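PDB 2OH1: acetyltransferase, GNAT family from Listeria monocytogenes str. 4b, which probably transfers an acetyl or other acyl group from coenzyme A, as GNAT enzymes do, to an acceptor that is not known. Local coordinates for residues E66-E71 / G79-R84; D29-T34 / F53-I58; C144-E149 / S163-G168. All coordinates share one frame; numbering follows the deposited sequence. Where two conformers were deposited one is given.

A GNAT domain is one mixed sheet with helices on both faces, and the three contacts sample it unevenly. Contact 1 is the antiparallel pairing of neighbouring strands in the N-terminal half of that sheet. Contact 2, whose centre lies about 12 Å from that of contact 1, is part of the helical layer over one face and touches contact 1: L30 CD2 lies 3.8 Å from A80 CB, and V67 CG2 4.1 Å from I58 CD1. Contact 3, at the C-terminal edge, is about 23 Å from contact 1 between centres and touches neither. The T34 side chain lies about 3 Å from an unidentified bound molecule, probably from the crystallisation liquor, though such molecules often mark pockets.

Contact 1 (E66-E71 / G79-R84); sequences EVALFE and GAMIIR
V67 and I82 lie side by side and point the same way, with V67 CG2 3.7 Å from I82 CD1 (one I82 conformer). The next pair on that face is L69 and A80. The other face carries A68, F70 and M81, where the selenomethionine chain turns at its third torsion (chi3 62°) and brings CE to 4.1 Å from A68 CB and to the edge of the F70 ring. G79 O lies at that edge too, in the ring plane. Between the strands, A68 and M81 exchange two hydrogen bonds, A68 N to M81 O and M81 N to A68 O, both 2.9 Å. F70 and G79 form the next such pair, and I83 N to E66 O (2.8 Å, nearly straight at 171°) closes the other end. There E66 OE1 lies well out of the R84 guanidinium plane, 4.3 Å from R84 NE. E66 OE1 forms its salt bridge with R61, while OE2 accepts from the backbone N of K85 and from a water that also reaches R84 NH1, weakly. The hairpin lies between strands 12-18 and 103-111; helix 120-134 packs on A68, F70 and M81, and helix 58-63 on V67 and I82.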
ATOM      1  N   GLU A  66      -0.839  -9.486   5.808  1.00 15.16           N
ATOM      2  CA  GLU A  66      -1.211  -8.283   5.094  1.00 15.26           C
ATOM      3  C   GLU A  66      -0.216  -7.143   5.264  1.00 15.46           C
ATOM      4  O   GLU A  66      -0.529  -6.012   4.845  1.00 17.21           O
ATOM      5  CB  GLU A  66      -2.633  -7.865   5.533  1.00 16.33           C
ATOM      6  CG  GLU A  66      -3.673  -8.794   4.929  1.00 16.33           C
ATOM      7  CD  GLU A  66      -5.133  -8.549   5.321  1.00 18.08           C
ATOM      8  OE1 GLU A  66      -5.394  -7.926   6.369  1.00 19.55           O
ATOM      9  OE2 GLU A  66      -6.049  -8.951   4.570  1.00 18.93           O
ATOM     10  N   VAL A  67       0.913  -7.375   5.949  1.00 15.47           N
ATOM     11  CA  VAL A  67       1.953  -6.390   6.096  1.00 14.50           C
ATOM     12  C   VAL A  67       3.234  -6.884   5.480  1.00 16.01           C
ATOM     13  O   VAL A  67       3.782  -7.919   5.888  1.00 15.38           O
ATOM     14  CB  VAL A  67       2.214  -6.064   7.557  1.00 13.53           C
ATOM     15  CG1 VAL A  67       3.241  -4.896   7.637  1.00 15.44           C
ATOM     16  CG2 VAL A  67       0.961  -5.660   8.325  1.00 18.21           C
ATOM     17  N   ALA A  68       3.760  -6.177   4.507  1.00 15.18           N
ATOM     18  CA  ALA A  68       5.039  -6.527   3.866  1.00 14.04           C
ATOM     19  C   ALA A  68       6.077  -5.508   4.259  1.00 14.53           C
ATOM     20  O   ALA A  68       5.780  -4.300   4.246  1.00 13.95           O
ATOM     21  CB  ALA A  68       4.881  -6.549   2.366  1.00 15.25           C
ATOM     22  N   LEU A  69       7.270  -5.962   4.659  1.00 14.00           N
ATOM     23  CA  LEU A  69       8.354  -5.135   5.101  1.00 12.76           C
ATOM     24  C   LEU A  69       9.485  -5.198   4.086  1.00 15.29           C
ATOM     25  O   LEU A  69       9.813  -6.253   3.575  1.00 14.57           O
ATOM     26  CB  LEU A  69       8.871  -5.678   6.433  1.00 11.18           C
ATOM     27  CG  LEU A  69       7.804  -5.726   7.550  1.00 13.42           C
ATOM     28  CD1 LEU A  69       8.497  -6.268   8.861  1.00 16.09           C
ATOM     29  CD2 LEU A  69       7.115  -4.399   7.742  1.00 15.93           C
ATOM     30  N   PHE A  70      10.130  -4.060   3.885  1.00 13.56           N
ATOM     31  CA  PHE A  70      11.182  -3.868   2.854  1.00 13.31           C
ATOM     32  C   PHE A  70      12.375  -3.330   3.628  1.00 14.12           C
ATOM     33  O   PHE A  70      12.296  -2.230   4.195  1.00 13.21           O
ATOM     34  CB  PHE A  70      10.681  -2.899   1.770  1.00 14.38           C
ATOM     35  CG  PHE A  70       9.517  -3.442   1.039  1.00 13.08           C
ATOM     36  CD1 PHE A  70       8.240  -3.337   1.580  1.00 12.88           C
ATOM     37  CD2 PHE A  70       9.704  -4.116  -0.153  1.00 15.65           C
ATOM     38  CE1 PHE A  70       7.161  -3.921   0.915  1.00 14.24           C
ATOM     39  CE2 PHE A  70       8.582  -4.704  -0.825  1.00 15.72           C
ATOM     40  CZ  PHE A  70       7.337  -4.601  -0.260  1.00 17.62           C
ATOM     41  N   GLU A  71      13.428  -4.141   3.718  1.00 14.13           N
ATOM     42  CA  GLU A  71      14.581  -3.851   4.566  1.00 14.21           C
ATOM     43  C   GLU A  71      15.893  -3.820   3.768  1.00 15.16           C
ATOM     44  O   GLU A  71      16.039  -4.564   2.781  1.00 16.44           O
ATOM     45  CB  GLU A  71      14.639  -4.877   5.698  1.00 13.78           C
ATOM     46  CG  GLU A  71      13.463  -4.819   6.645  1.00 15.94           C
ATOM     47  CD  GLU A  71      13.451  -5.991   7.635  1.00 19.50           C
ATOM     48  OE1 GLU A  71      13.727  -7.126   7.244  1.00 19.38           O
ATOM     49  OE2 GLU A  71      13.132  -5.745   8.822  1.00 19.69           O
ATOM     50  N   GLY A  79      10.704   0.469   4.023  1.00 14.05           N
ATOM     51  CA  GLY A  79       9.303   0.685   3.739  1.00 16.33           C
ATOM     52  C   GLY A  79       8.434  -0.415   4.291  1.00 13.05           C
ATOM     53  O   GLY A  79       8.937  -1.505   4.660  1.00 13.31           O
ATOM     54  N   ALA A  80       7.149  -0.117   4.392  1.00 13.98           N
ATOM     55  CA  ALA A  80       6.152  -1.093   4.787  1.00 14.59           C
ATOM     56  C   ALA A  80       4.899  -0.847   4.011  1.00 15.30           C
ATOM     57  O   ALA A  80       4.539   0.313   3.777  1.00 14.99           O
ATOM     58  CB  ALA A  80       5.901  -1.036   6.307  1.00 17.05           C
HETATM   59  N   MSE A  81       4.214  -1.916   3.681  1.00 13.87           N
HETATM   60  CA  MSE A  81       3.020  -1.871   2.907  1.00 15.00           C
HETATM   61  C   MSE A  81       1.905  -2.661   3.586  1.00 16.31           C
HETATM   62  O   MSE A  81       2.121  -3.810   3.978  1.00 14.56           O
HETATM   63  CB  MSE A  81       3.301  -2.447   1.565  1.00 15.05           C
HETATM   64  CG  MSE A  81       2.122  -2.505   0.643  1.00 15.95           C
HETATM   65 SE   MSE A  81       2.500  -2.962  -1.197  0.75 16.39          SE
HETATM   66  CE  MSE A  81       3.210  -4.666  -0.865  1.00 17.26           C
ATOM     67  N   ILE A  82       0.741  -2.022   3.678  0.50 14.37           N
ATOM     68  CA  ILE A  82      -0.482  -2.585   4.203  0.50 13.76           C
ATOM     69  C   ILE A  82      -1.363  -2.939   3.043  0.50 17.28           C
ATOM     70  O   ILE A  82      -1.763  -2.124   2.177  0.50 14.38           O
ATOM     71  CB  ILE A  82      -1.196  -1.626   5.195  0.50 14.31           C
ATOM     72  CG1 ILE A  82      -0.218  -1.128   6.289  0.50 19.39           C
ATOM     73  CG2 ILE A  82      -2.409  -2.360   5.793  0.50 21.15           C
ATOM     74  CD1 ILE A  82       0.675  -2.203   6.982  0.50 19.14           C
ATOM     75  N   ILE A  83      -1.692  -4.194   2.992  1.00 20.88           N
ATOM     76  CA  ILE A  83      -2.742  -4.541   2.078  1.00 24.19           C
ATOM     77  C   ILE A  83      -3.961  -5.158   2.755  1.00 25.43           C
ATOM     78  O   ILE A  83      -3.965  -5.466   3.962  1.00 25.69           O
ATOM     79  CB  ILE A  83      -2.242  -5.464   1.071  1.00 24.52           C
ATOM     80  CG1 ILE A  83      -2.156  -6.873   1.635  1.00 25.49           C
ATOM     81  CG2 ILE A  83      -0.910  -5.010   0.498  1.00 25.61           C
ATOM     82  CD1 ILE A  83      -1.663  -7.822   0.494  1.00 28.37           C
ATOM     83  N   ARG A  84      -4.982  -5.352   1.970  1.00 22.25           N
ATOM     84  CA  ARG A  84      -6.076  -6.158   2.414  1.00 18.82           C
ATOM     85  C   ARG A  84      -6.220  -7.250   1.355  1.00 21.11           C
ATOM     86  O   ARG A  84      -6.298  -6.931   0.154  1.00 21.97           O
ATOM     87  CB  ARG A  84      -7.348  -5.369   2.517  1.00 21.95           C
ATOM     88  CG  ARG A  84      -7.339  -4.354   3.630  1.00 28.55           C
ATOM     89  CD  ARG A  84      -6.883  -4.979   5.004  1.00 34.64           C
ATOM     90  NE  ARG A  84      -7.446  -4.170   6.088  1.00 30.83           N
ATOM     91  CZ  ARG A  84      -8.683  -4.262   6.542  1.00 22.07           C
ATOM     92  NH1 ARG A  84      -9.527  -5.176   6.079  1.00 31.51           N
ATOM     93  NH2 ARG A  84      -9.092  -3.435   7.475  1.00 28.87           N
TER
HETATM   94  O   HOH W   1      -8.395  -8.179   5.023  1.00 47.92           O

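Contact 2 (D29-T34 / F53-I58); sequences DLMIDT and FDVHNI
M31 and F53 mark the nearest backbone approach, 6.2 Å between CA atoms, where helix 24-40 passes an irregular connection. That connection bends in an inverse gamma turn centred on D54, closed by V55 N to F53 O at 2.7 Å. The M31 side chain reaches into the bend: CG lies anti to the carbonyl carbon (chi1 -64°) and the extended chain carries SE alongside V55, which points the opposite way, to 3.5 Å from V55 CG1. M31 CE settles by the D54 backbone and 4.0 Å from I58 CD1. One turn on, the T34 and F53 side chains cross at about a right angle, T34 CG2 coming to 3.6 Å from F53 CZ obliquely to the ring, while the M31 carbonyl oxygen lies over one ring face. The T34 hydroxyl donates to L30 O at 2.6 Å, so this oxygen is gripped from opposite faces of its plane by OG1 and the T34 amide. D54 OD1 accepts N57 ND2 through its syn lone pair (2.9 Å), and OD2 pairs with R61. Helices 24-40 to 58-63 link strands 12-18 and 67-71, a helical region that in GNAT relatives often helps form the acceptor site.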
ATOM      1  N   ASP A  29       5.682   2.281  15.500  1.00 22.81           N
ATOM      2  CA  ASP A  29       6.531   3.486  15.573  1.00 24.05           C
ATOM      3  C   ASP A  29       6.581   4.131  14.226  1.00 22.23           C
ATOM      4  O   ASP A  29       6.438   5.367  14.100  1.00 23.06           O
ATOM      5  CB  ASP A  29       7.940   3.195  16.023  1.00 24.42           C
ATOM      6  CG  ASP A  29       8.070   3.074  17.521  1.00 32.38           C
ATOM      7  OD1 ASP A  29       7.134   3.431  18.301  1.00 34.28           O
ATOM      8  OD2 ASP A  29       9.145   2.555  17.923  1.00 45.44           O
ATOM      9  N   LEU A  30       6.692   3.315  13.191  1.00 21.72           N
ATOM     10  CA  LEU A  30       6.653   3.779  11.832  1.00 18.24           C
ATOM     11  C   LEU A  30       5.316   4.505  11.439  1.00 20.38           C
ATOM     12  O   LEU A  30       5.319   5.546  10.738  1.00 21.64           O
ATOM     13  CB  LEU A  30       6.932   2.668  10.876  1.00 19.30           C
ATOM     14  CG  LEU A  30       6.946   3.004   9.392  1.00 20.37           C
ATOM     15  CD1 LEU A  30       7.916   4.170   9.020  1.00 29.14           C
ATOM     16  CD2 LEU A  30       7.203   1.821   8.396  1.00 22.81           C
HETATM   17  N   MSE A  31       4.202   3.943  11.897  0.50 18.66           N
HETATM   18  CA  MSE A  31       2.867   4.529  11.686  0.50 17.38           C
HETATM   19  C   MSE A  31       2.822   5.899  12.338  0.50 20.49           C
HETATM   20  O   MSE A  31       2.504   6.875  11.667  0.50 19.89           O
HETATM   21  CB  MSE A  31       1.753   3.623  12.217  0.50 17.70           C
HETATM   22  CG  MSE A  31       1.699   2.304  11.477  0.50 14.01           C
HETATM   23 SE   MSE A  31       0.234   1.187  11.970  0.37 14.59          SE
HETATM   24  CE  MSE A  31       0.006   0.219  10.304  0.50 11.38           C
ATOM     25  N   ILE A  32       3.168   5.934  13.626  1.00 20.63           N
ATOM     26  CA  ILE A  32       3.144   7.159  14.444  1.00 23.35           C
ATOM     27  C   ILE A  32       3.979   8.209  13.765  1.00 22.96           C
ATOM     28  O   ILE A  32       3.524   9.373  13.570  1.00 20.86           O
ATOM     29  CB  ILE A  32       3.678   6.920  15.871  1.00 22.15           C
ATOM     30  CG1 ILE A  32       2.719   6.123  16.735  1.00 23.75           C
ATOM     31  CG2 ILE A  32       3.992   8.310  16.585  1.00 23.13           C
ATOM     32  CD1 ILE A  32       3.375   5.493  17.994  1.00 22.27           C
ATOM     33  N   ASP A  33       5.171   7.842  13.317  1.00 21.76           N
ATOM     34  CA  ASP A  33       6.110   8.794  12.747  1.00 21.78           C
ATOM     35  C   ASP A  33       5.603   9.294  11.377  1.00 22.95           C
ATOM     36  O   ASP A  33       5.706  10.511  11.075  1.00 22.22           O
ATOM     37  CB  ASP A  33       7.562   8.235  12.666  1.00 24.79           C
ATOM     38  CG  ASP A  33       8.186   7.987  14.060  1.00 29.83           C
ATOM     39  OD1 ASP A  33       7.730   8.529  15.093  1.00 34.49           O
ATOM     40  OD2 ASP A  33       9.139   7.202  14.140  1.00 35.54           O
ATOM     41  N   THR A  34       4.992   8.402  10.582  1.00 19.92           N
ATOM     42  CA  THR A  34       4.453   8.762   9.307  1.00 19.91           C
ATOM     43  C   THR A  34       3.242   9.738   9.484  1.00 21.66           C
ATOM     44  O   THR A  34       3.099  10.730   8.725  1.00 22.11           O
ATOM     45  CB  THR A  34       4.016   7.560   8.489  1.00 24.30           C
ATOM     46  OG1 THR A  34       5.117   6.660   8.371  1.00 23.34           O
ATOM     47  CG2 THR A  34       3.643   7.997   7.088  1.00 22.31           C
ATOM     48  N   PHE A  53      -3.989   5.251   9.996  1.00 17.50           N
ATOM     49  CA  PHE A  53      -3.029   4.176   9.938  1.00 18.73           C
ATOM     50  C   PHE A  53      -3.449   3.106  10.875  1.00 16.21           C
ATOM     51  O   PHE A  53      -3.858   3.394  11.989  1.00 16.71           O
ATOM     52  CB  PHE A  53      -1.660   4.665  10.381  1.00 17.91           C
ATOM     53  CG  PHE A  53      -1.005   5.570   9.364  1.00 16.88           C
ATOM     54  CD1 PHE A  53      -1.470   6.872   9.235  1.00 18.28           C
ATOM     55  CD2 PHE A  53       0.033   5.164   8.550  1.00 18.45           C
ATOM     56  CE1 PHE A  53      -0.950   7.718   8.298  1.00 20.23           C
ATOM     57  CE2 PHE A  53       0.548   6.004   7.582  1.00 17.44           C
ATOM     58  CZ  PHE A  53       0.085   7.309   7.476  1.00 18.68           C
ATOM     59  N   ASP A  54      -3.387   1.847  10.455  1.00 16.50           N
ATOM     60  CA  ASP A  54      -4.014   0.754  11.221  1.00 16.82           C
ATOM     61  C   ASP A  54      -3.292   0.260  12.450  1.00 15.32           C
ATOM     62  O   ASP A  54      -2.896  -0.879  12.576  1.00 17.73           O
ATOM     63  CB  ASP A  54      -4.376  -0.403  10.289  1.00 18.50           C
ATOM     64  CG  ASP A  54      -5.453  -1.318  10.844  1.00 20.99           C
ATOM     65  OD1 ASP A  54      -6.021  -1.021  11.928  1.00 20.19           O
ATOM     66  OD2 ASP A  54      -5.723  -2.344  10.164  1.00 20.81           O
ATOM     67  N   VAL A  55      -3.196   1.151  13.426  1.00 15.07           N
ATOM     68  CA  VAL A  55      -2.646   0.816  14.736  1.00 15.68           C
ATOM     69  C   VAL A  55      -3.565  -0.074  15.565  1.00 14.94           C
ATOM     70  O   VAL A  55      -3.109  -0.891  16.388  1.00 16.89           O
ATOM     71  CB  VAL A  55      -2.249   2.079  15.544  1.00 17.15           C
ATOM     72  CG1 VAL A  55      -1.034   2.798  14.831  1.00 16.85           C
ATOM     73  CG2 VAL A  55      -3.457   3.009  15.861  1.00 15.98           C
ATOM     74  N   HIS A  56      -4.853   0.022  15.375  1.00 15.48           N
ATOM     75  CA  HIS A  56      -5.808  -0.659  16.257  1.00 15.47           C
ATOM     76  C   HIS A  56      -5.933  -2.159  15.944  1.00 15.86           C
ATOM     77  O   HIS A  56      -6.326  -2.910  16.814  1.00 17.12           O
ATOM     78  CB  HIS A  56      -7.153   0.016  16.196  1.00 16.40           C
ATOM     79  CG  HIS A  56      -7.107   1.399  16.744  1.00 15.77           C
ATOM     80  ND1 HIS A  56      -6.990   1.638  18.100  1.00 16.24           N
ATOM     81  CD2 HIS A  56      -7.044   2.605  16.132  1.00 19.28           C
ATOM     82  CE1 HIS A  56      -6.948   2.944  18.296  1.00 18.44           C
ATOM     83  NE2 HIS A  56      -6.974   3.556  17.122  1.00 17.64           N
ATOM     84  N   ASN A  57      -5.612  -2.549  14.694  1.00 14.58           N
ATOM     85  CA  ASN A  57      -5.777  -3.927  14.258  1.00 15.19           C
ATOM     86  C   ASN A  57      -4.482  -4.491  13.691  1.00 15.32           C
ATOM     87  O   ASN A  57      -4.519  -5.474  12.914  1.00 14.65           O
ATOM     88  CB  ASN A  57      -6.842  -3.958  13.156  1.00 18.40           C
ATOM     89  CG  ASN A  57      -8.141  -3.347  13.623  1.00 16.29           C
ATOM     90  OD1 ASN A  57      -8.830  -3.955  14.471  1.00 18.91           O
ATOM     91  ND2 ASN A  57      -8.438  -2.126  13.151  1.00 16.58           N
ATOM     92  N   ILE A  58      -3.353  -3.925  14.100  1.00 15.93           N
ATOM     93  CA  ILE A  58      -2.087  -4.368  13.542  1.00 16.74           C
ATOM     94  C   ILE A  58      -1.808  -5.856  13.758  1.00 13.96           C
ATOM     95  O   ILE A  58      -1.235  -6.524  12.870  1.00 15.71           O
ATOM     96  CB  ILE A  58      -0.936  -3.489  14.060  1.00 18.37           C
ATOM     97  CG1 ILE A  58       0.345  -3.751  13.265  1.00 19.40           C
ATOM     98  CG2 ILE A  58      -0.833  -3.608  15.560  1.00 17.70           C
ATOM     99  CD1 ILE A  58       0.225  -3.559  11.726  1.00 25.28           C
TER

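Contact 3 (C144-E149 / S163-G168); sequences CIESNE and SGKKNG
E146 and K165 cross obliquely, and in one of two E146 conformers their charged ends face each other at the surface, E146 OE1 3.8 Å from K165 NZ, a long and tentative salt bridge. Both chains begin alike, with CG tucked between the backbone N and the carbonyl carbon. The glutamate then runs extended, whereas the lysine bends at its third torsion (chi3 -66°), and that bend turns its ammonium toward the carboxylate. Beneath the charged pair, the backbone supplies the firmer link. E146 N donates to G168 O at 3.0 Å and 165°, arriving tilted 27° from the carbonyl plane. The same oxygen lies against the aliphatic start of the glutamate, 3.6 Å from E146 CB. G168 has a positive phi, where a side chain would strike the preceding carbonyl oxygen, and it follows N167, also at positive phi, in the link between strands 161-166 and 169-175. E146 itself stands in the type I turn I145-N148, whose last residue caps helix 149-157 through its OD1. Strand 169-175 runs between strands 139-145 and 161-166, its Y170 touching both E146 and K165, while helix 46-51 packs on I145 and helix 89-95 on S163 and K166.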
ATOM      1  N   CYS A 144      -7.675   6.754  -4.449  1.00 17.08           N
ATOM      2  CA  CYS A 144      -6.822   7.944  -4.283  1.00 17.62           C
ATOM      3  C   CYS A 144      -7.740   9.133  -4.233  1.00 16.17           C
ATOM      4  O   CYS A 144      -8.626   9.233  -5.032  1.00 18.14           O
ATOM      5  CB  CYS A 144      -5.849   8.132  -5.485  1.00 16.28           C
ATOM      6  SG  CYS A 144      -4.573   9.301  -5.169  1.00 23.25           S
ATOM      7  N   ILE A 145      -7.502  10.011  -3.277  1.00 17.91           N
ATOM      8  CA  ILE A 145      -8.237  11.246  -3.226  1.00 18.62           C
ATOM      9  C   ILE A 145      -8.137  11.982  -4.593  1.00 17.86           C
ATOM     10  O   ILE A 145      -7.060  12.073  -5.179  1.00 18.13           O
ATOM     11  CB  ILE A 145      -7.697  12.116  -2.019  1.00 19.68           C
ATOM     12  CG1 ILE A 145      -8.653  13.238  -1.712  1.00 24.91           C
ATOM     13  CG2 ILE A 145      -6.247  12.591  -2.261  1.00 21.30           C
ATOM     14  CD1 ILE A 145      -8.120  14.135  -0.541  1.00 21.25           C
ATOM     15  N   GLU A 146      -9.266  12.480  -5.077  0.50 17.89           N
ATOM     16  CA  GLU A 146      -9.329  13.120  -6.396  0.50 19.25           C
ATOM     17  C   GLU A 146      -8.455  14.375  -6.540  0.50 20.45           C
ATOM     18  O   GLU A 146      -8.156  14.784  -7.671  0.50 19.30           O
ATOM     19  CB  GLU A 146     -10.769  13.447  -6.783  0.50 20.82           C
ATOM     20  CG  GLU A 146     -11.397  14.589  -6.017  0.50 21.34           C
ATOM     21  CD  GLU A 146     -12.841  14.820  -6.420  0.50 23.28           C
ATOM     22  OE1 GLU A 146     -13.226  14.408  -7.540  0.50 39.47           O
ATOM     23  OE2 GLU A 146     -13.585  15.421  -5.622  0.50 34.45           O
ATOM     24  N   SER A 147      -8.072  15.004  -5.427  1.00 20.28           N
ATOM     25  CA  SER A 147      -7.285  16.222  -5.486  1.00 21.87           C
ATOM     26  C   SER A 147      -5.771  16.091  -5.397  1.00 23.86           C
ATOM     27  O   SER A 147      -5.076  17.105  -5.584  1.00 27.50           O
ATOM     28  CB  SER A 147      -7.760  17.142  -4.366  1.00 24.14           C
ATOM     29  OG  SER A 147      -7.657  16.504  -3.102  1.00 26.87           O
ATOM     30  N   ASN A 148      -5.235  14.887  -5.125  1.00 22.06           N
ATOM     31  CA  ASN A 148      -3.775  14.713  -5.055  1.00 22.72           C
ATOM     32  C   ASN A 148      -3.231  14.401  -6.447  1.00 21.94           C
ATOM     33  O   ASN A 148      -3.179  13.241  -6.872  1.00 20.33           O
ATOM     34  CB  ASN A 148      -3.360  13.624  -4.068  1.00 22.41           C
ATOM     35  CG  ASN A 148      -1.892  13.617  -3.802  1.00 22.77           C
ATOM     36  OD1 ASN A 148      -1.069  13.987  -4.644  1.00 25.49           O
ATOM     37  ND2 ASN A 148      -1.532  13.172  -2.600  1.00 30.24           N
ATOM     38  N   GLU A 149      -2.833  15.453  -7.159  1.00 21.60           N
ATOM     39  CA  GLU A 149      -2.417  15.302  -8.534  1.00 22.35           C
ATOM     40  C   GLU A 149      -1.209  14.369  -8.647  1.00 21.02           C
ATOM     41  O   GLU A 149      -1.177  13.495  -9.477  1.00 18.76           O
ATOM     42  CB  GLU A 149      -2.112  16.651  -9.204  1.00 23.68           C
ATOM     43  CG  GLU A 149      -1.562  16.438 -10.597  1.00 31.91           C
ATOM     44  CD  GLU A 149      -1.939  17.508 -11.609  1.00 52.97           C
ATOM     45  OE1 GLU A 149      -2.039  18.699 -11.229  1.00 54.97           O
ATOM     46  OE2 GLU A 149      -2.100  17.134 -12.796  1.00 54.61           O
ATOM     47  N   SER A 163     -10.637   3.462 -13.009  1.00 15.30           N
ATOM     48  CA  SER A 163     -11.846   2.629 -12.999  1.00 17.82           C
ATOM     49  C   SER A 163     -13.090   3.296 -12.461  1.00 23.02           C
ATOM     50  O   SER A 163     -14.132   2.648 -12.369  1.00 27.89           O
ATOM     51  CB  SER A 163     -11.564   1.358 -12.189  1.00 18.87           C
ATOM     52  OG  SER A 163     -10.511   0.647 -12.816  1.00 20.03           O
ATOM     53  N   GLY A 164     -13.042   4.574 -12.149  1.00 19.56           N
ATOM     54  CA  GLY A 164     -14.237   5.328 -11.766  1.00 23.15           C
ATOM     55  C   GLY A 164     -13.992   6.189 -10.556  1.00 19.08           C
ATOM     56  O   GLY A 164     -12.849   6.376 -10.130  1.00 16.17           O
ATOM     57  N   LYS A 165     -15.085   6.710  -9.982  1.00 18.52           N
ATOM     58  CA  LYS A 165     -14.961   7.680  -8.896  1.00 19.22           C
ATOM     59  C   LYS A 165     -16.128   7.521  -7.930  1.00 18.46           C
ATOM     60  O   LYS A 165     -17.243   7.191  -8.377  1.00 20.35           O
ATOM     61  CB  LYS A 165     -14.878   9.110  -9.436  1.00 22.00           C
ATOM     62  CG  LYS A 165     -16.167   9.681  -9.850  1.00 29.01           C
ATOM     63  CD  LYS A 165     -16.022  11.086 -10.475  1.00 33.83           C
ATOM     64  CE  LYS A 165     -15.540  12.119  -9.486  1.00 36.52           C
ATOM     65  NZ  LYS A 165     -15.983  13.486  -9.952  1.00 47.10           N
ATOM     66  N   LYS A 166     -15.853   7.695  -6.643  1.00 17.91           N
ATOM     67  CA  LYS A 166     -16.914   7.646  -5.634  1.00 18.01           C
ATOM     68  C   LYS A 166     -16.415   8.284  -4.372  1.00 15.41           C
ATOM     69  O   LYS A 166     -15.237   8.126  -3.983  1.00 15.55           O
ATOM     70  CB  LYS A 166     -17.368   6.225  -5.367  1.00 15.80           C
ATOM     71  CG  LYS A 166     -18.517   6.131  -4.347  1.00 20.52           C
ATOM     72  CD  LYS A 166     -19.142   4.774  -4.302  1.00 19.91           C
ATOM     73  CE  LYS A 166     -20.195   4.656  -3.197  1.00 22.50           C
ATOM     74  NZ  LYS A 166     -20.814   3.298  -3.165  1.00 22.13           N
ATOM     75  N   ASN A 167     -17.315   9.085  -3.757  1.00 16.36           N
ATOM     76  CA  ASN A 167     -17.048   9.650  -2.425  1.00 18.66           C
ATOM     77  C   ASN A 167     -15.798  10.509  -2.355  1.00 18.27           C
ATOM     78  O   ASN A 167     -15.152  10.600  -1.293  1.00 20.36           O
ATOM     79  CB  ASN A 167     -17.046   8.552  -1.364  1.00 20.18           C
ATOM     80  CG  ASN A 167     -18.461   8.041  -1.039  1.00 19.97           C
ATOM     81  OD1 ASN A 167     -19.424   8.737  -1.287  1.00 26.26           O
ATOM     82  ND2 ASN A 167     -18.565   6.866  -0.488  1.00 20.61           N
ATOM     83  N   GLY A 168     -15.457  11.133  -3.490  1.00 17.33           N
ATOM     84  CA  GLY A 168     -14.288  11.984  -3.564  1.00 20.40           C
ATOM     85  C   GLY A 168     -13.004  11.282  -3.865  1.00 17.35           C
ATOM     86  O   GLY A 168     -11.921  11.890  -3.710  1.00 16.84           O
TER